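Local coordinates for putative diflavin flavoprotein A 3 (Synechocystis sp., PDB 6H0C) that probably passes electrons from NADH through flavin to a diiron-type core to reduce oxygen to water, at residues S314-G319 with S351-D356. Sequence-based numbering, arbitrary orientation.
Sequences SPTLGG and SGEAID
Thr316 presses its hydroxyl against the first turn of helix 353-364, where OG1 accepts a hydrogen bond from Ala354 N at 3.1 Å with an N-H...O angle of 151°. Its chi1 of -59° sets OG1 anti to the carbonyl carbon, facing the helix start, and brings the methyl CG2 to 3.8 Å from Ser351 O, with CB 3.5 Å from the same oxygen. The bond thus engages a backbone N-H of the first turn, just beyond the N-cap residue Gly352. Beside it the packing is closest around the Ala354 methyl, whose CB lies 3.1 Å from Pro315 O and 3.7 Å from Ser314 OG. That hydroxyl donates to Pro315 O, in the carbonyl plane and on a lone pair. On the inner side, Ile355 passes CG1 near Ser314 O and continues onto strands 341-348 and 368-377.

The outer side, with partly exposed Ser351, Glu353 and Gly319, is looser and holds two waters. One can donate to either Thr316 O or Ser351 O; the other accepts from Gly319 N at 3.0 Å and reaches Thr316 O weakly. Glu353 crosses the Thr316 side chain at about a right angle, and its CB makes the closest touch there, 3.3 Å from Gly319 O.

Here, in the flavodoxin-like domain, loops at the C-terminal ends of parallel strands 309-313 and 341-348 meet; in flavodoxins such loops form the FMN site, probably so here.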
ATOM      1  N   SER A 314     -14.271  -7.241  -7.738  1.00 26.79           N
ATOM      2  CA  SER A 314     -13.799  -8.612  -7.915  1.00 26.15           C
ATOM      3  C   SER A 314     -13.301  -8.885  -9.327  1.00 28.78           C
ATOM      4  O   SER A 314     -13.918  -8.459 -10.300  1.00 28.49           O
ATOM      5  CB  SER A 314     -14.921  -9.607  -7.559  1.00 25.96           C
ATOM      6  OG  SER A 314     -14.520 -10.949  -7.767  1.00 24.96           O
ATOM      7  N   PRO A 315     -12.176  -9.608  -9.440  1.00 33.27           N
ATOM      8  CA  PRO A 315     -11.790 -10.193 -10.724  1.00 27.32           C
ATOM      9  C   PRO A 315     -12.599 -11.465 -10.976  1.00 29.57           C
ATOM     10  O   PRO A 315     -13.394 -11.877 -10.121  1.00 29.70           O
ATOM     11  CB  PRO A 315     -10.312 -10.514 -10.529  1.00 26.33           C
ATOM     12  CG  PRO A 315     -10.233 -10.882  -9.067  1.00 29.64           C
ATOM     13  CD  PRO A 315     -11.226  -9.960  -8.366  1.00 30.64           C
ATOM     14  N   THR A 316     -12.391 -12.085 -12.130  1.00 28.39           N
ATOM     15  CA  THR A 316     -13.015 -13.368 -12.414  1.00 32.87           C
ATOM     16  C   THR A 316     -11.933 -14.412 -12.666  1.00 40.86           C
ATOM     17  O   THR A 316     -11.052 -14.221 -13.510  1.00 41.07           O
ATOM     18  CB  THR A 316     -13.957 -13.280 -13.614  1.00 35.69           C
ATOM     19  OG1 THR A 316     -14.977 -12.310 -13.337  1.00 33.48           O
ATOM     20  CG2 THR A 316     -14.603 -14.642 -13.885  1.00 37.70           C
ATOM     21  N   LEU A 317     -11.988 -15.501 -11.908  1.00 40.31           N
ATOM     22  CA  LEU A 317     -10.960 -16.531 -11.977  1.00 49.97           C
ATOM     23  C   LEU A 317     -11.611 -17.868 -12.287  1.00 54.16           C
ATOM     24  O   LEU A 317     -12.301 -18.442 -11.443  1.00 55.80           O
ATOM     25  CB  LEU A 317     -10.165 -16.604 -10.667  1.00 50.05           C
ATOM     26  CG  LEU A 317      -9.520 -15.293 -10.196  1.00 62.03           C
ATOM     27  CD1 LEU A 317      -8.819 -15.471  -8.854  1.00 67.78           C
ATOM     28  CD2 LEU A 317      -8.557 -14.727 -11.237  1.00 61.23           C
ATOM     29  N   GLY A 318     -11.399 -18.352 -13.506  1.00 54.53           N
ATOM     30  CA  GLY A 318     -12.049 -19.568 -13.957  1.00 49.89           C
ATOM     31  C   GLY A 318     -13.560 -19.450 -13.956  1.00 46.75           C
ATOM     32  O   GLY A 318     -14.264 -20.369 -13.539  1.00 53.85           O
ATOM     33  N   GLY A 319     -14.065 -18.311 -14.417  1.00 46.14           N
ATOM     34  CA  GLY A 319     -15.499 -18.094 -14.502  1.00 40.54           C
ATOM     35  C   GLY A 319     -16.183 -17.753 -13.191  1.00 44.32           C
ATOM     36  O   GLY A 319     -17.401 -17.577 -13.152  1.00 45.42           O
ATOM     37  N   SER A 351     -13.901 -12.905 -19.754  1.00 76.35           N
ATOM     38  CA  SER A 351     -15.084 -13.304 -19.002  1.00 67.32           C
ATOM     39  C   SER A 351     -15.189 -12.501 -17.706  1.00 55.73           C
ATOM     40  O   SER A 351     -14.215 -12.387 -16.959  1.00 49.38           O
ATOM     41  CB  SER A 351     -15.051 -14.803 -18.705  1.00 66.87           C
ATOM     42  OG  SER A 351     -14.108 -15.100 -17.691  1.00 68.91           O
ATOM     43  N   GLY A 352     -16.367 -11.940 -17.445  1.00 49.88           N
ATOM     44  CA  GLY A 352     -16.586 -11.146 -16.246  1.00 43.77           C
ATOM     45  C   GLY A 352     -17.748 -11.634 -15.398  1.00 40.60           C
ATOM     46  O   GLY A 352     -18.538 -10.839 -14.886  1.00 39.52           O
ATOM     47  N   GLU A 353     -17.844 -12.949 -15.240  1.00 38.38           N
ATOM     48  CA  GLU A 353     -18.971 -13.570 -14.550  1.00 35.55           C
ATOM     49  C   GLU A 353     -19.041 -13.223 -13.065  1.00 34.32           C
ATOM     50  O   GLU A 353     -20.122 -13.205 -12.491  1.00 35.99           O
ATOM     51  CB  GLU A 353     -18.915 -15.087 -14.713  1.00 42.02           C
ATOM     52  CG  GLU A 353     -19.216 -15.575 -16.132  1.00 58.50           C
ATOM     53  CD  GLU A 353     -17.998 -15.574 -17.051  1.00 69.60           C
ATOM     54  OE1 GLU A 353     -18.146 -15.972 -18.231  1.00 70.37           O
ATOM     55  OE2 GLU A 353     -16.899 -15.185 -16.596  1.00 71.88           O
ATOM     56  N   ALA A 354     -17.900 -12.951 -12.440  1.00 34.05           N
ATOM     57  CA  ALA A 354     -17.894 -12.575 -11.024  1.00 31.02           C
ATOM     58  C   ALA A 354     -18.706 -11.294 -10.792  1.00 29.77           C
ATOM     59  O   ALA A 354     -19.451 -11.179  -9.814  1.00 32.05           O
ATOM     60  CB  ALA A 354     -16.464 -12.408 -10.521  1.00 26.42           C
ATOM     61  N   ILE A 355     -18.575 -10.341 -11.711  1.00 29.32           N
ATOM     62  CA  ILE A 355     -19.288  -9.070 -11.616  1.00 28.77           C
ATOM     63  C   ILE A 355     -20.795  -9.273 -11.799  1.00 33.38           C
ATOM     64  O   ILE A 355     -21.608  -8.723 -11.041  1.00 27.38           O
ATOM     65  CB  ILE A 355     -18.755  -8.067 -12.655  1.00 29.20           C
ATOM     66  CG1 ILE A 355     -17.283  -7.762 -12.366  1.00 30.15           C
ATOM     67  CG2 ILE A 355     -19.590  -6.794 -12.652  1.00 29.67           C
ATOM     68  CD1 ILE A 355     -16.594  -6.949 -13.435  1.00 33.95           C
ATOM     69  N   ASP A 356     -21.165 -10.075 -12.796  1.00 37.98           N
ATOM     70  CA  ASP A 356     -22.570 -10.407 -13.013  1.00 37.68           C
ATOM     71  C   ASP A 356     -23.155 -11.101 -11.775  1.00 37.72           C
ATOM     72  O   ASP A 356     -24.249 -10.755 -11.316  1.00 34.83           O
ATOM     73  CB  ASP A 356     -22.739 -11.295 -14.250  1.00 40.62           C
ATOM     74  CG  ASP A 356     -22.253 -10.626 -15.532  1.00 48.66           C
ATOM     75  OD1 ASP A 356     -22.231  -9.374 -15.602  1.00 48.12           O
ATOM     76  OD2 ASP A 356     -21.899 -11.366 -16.477  1.00 51.04           O
TER
HETATM   77  O   HOH W   1     -11.262 -12.891 -16.471  1.00 54.35           O
HETATM   78  O   HOH W   2     -11.932 -16.703 -15.785  1.00 62.90           O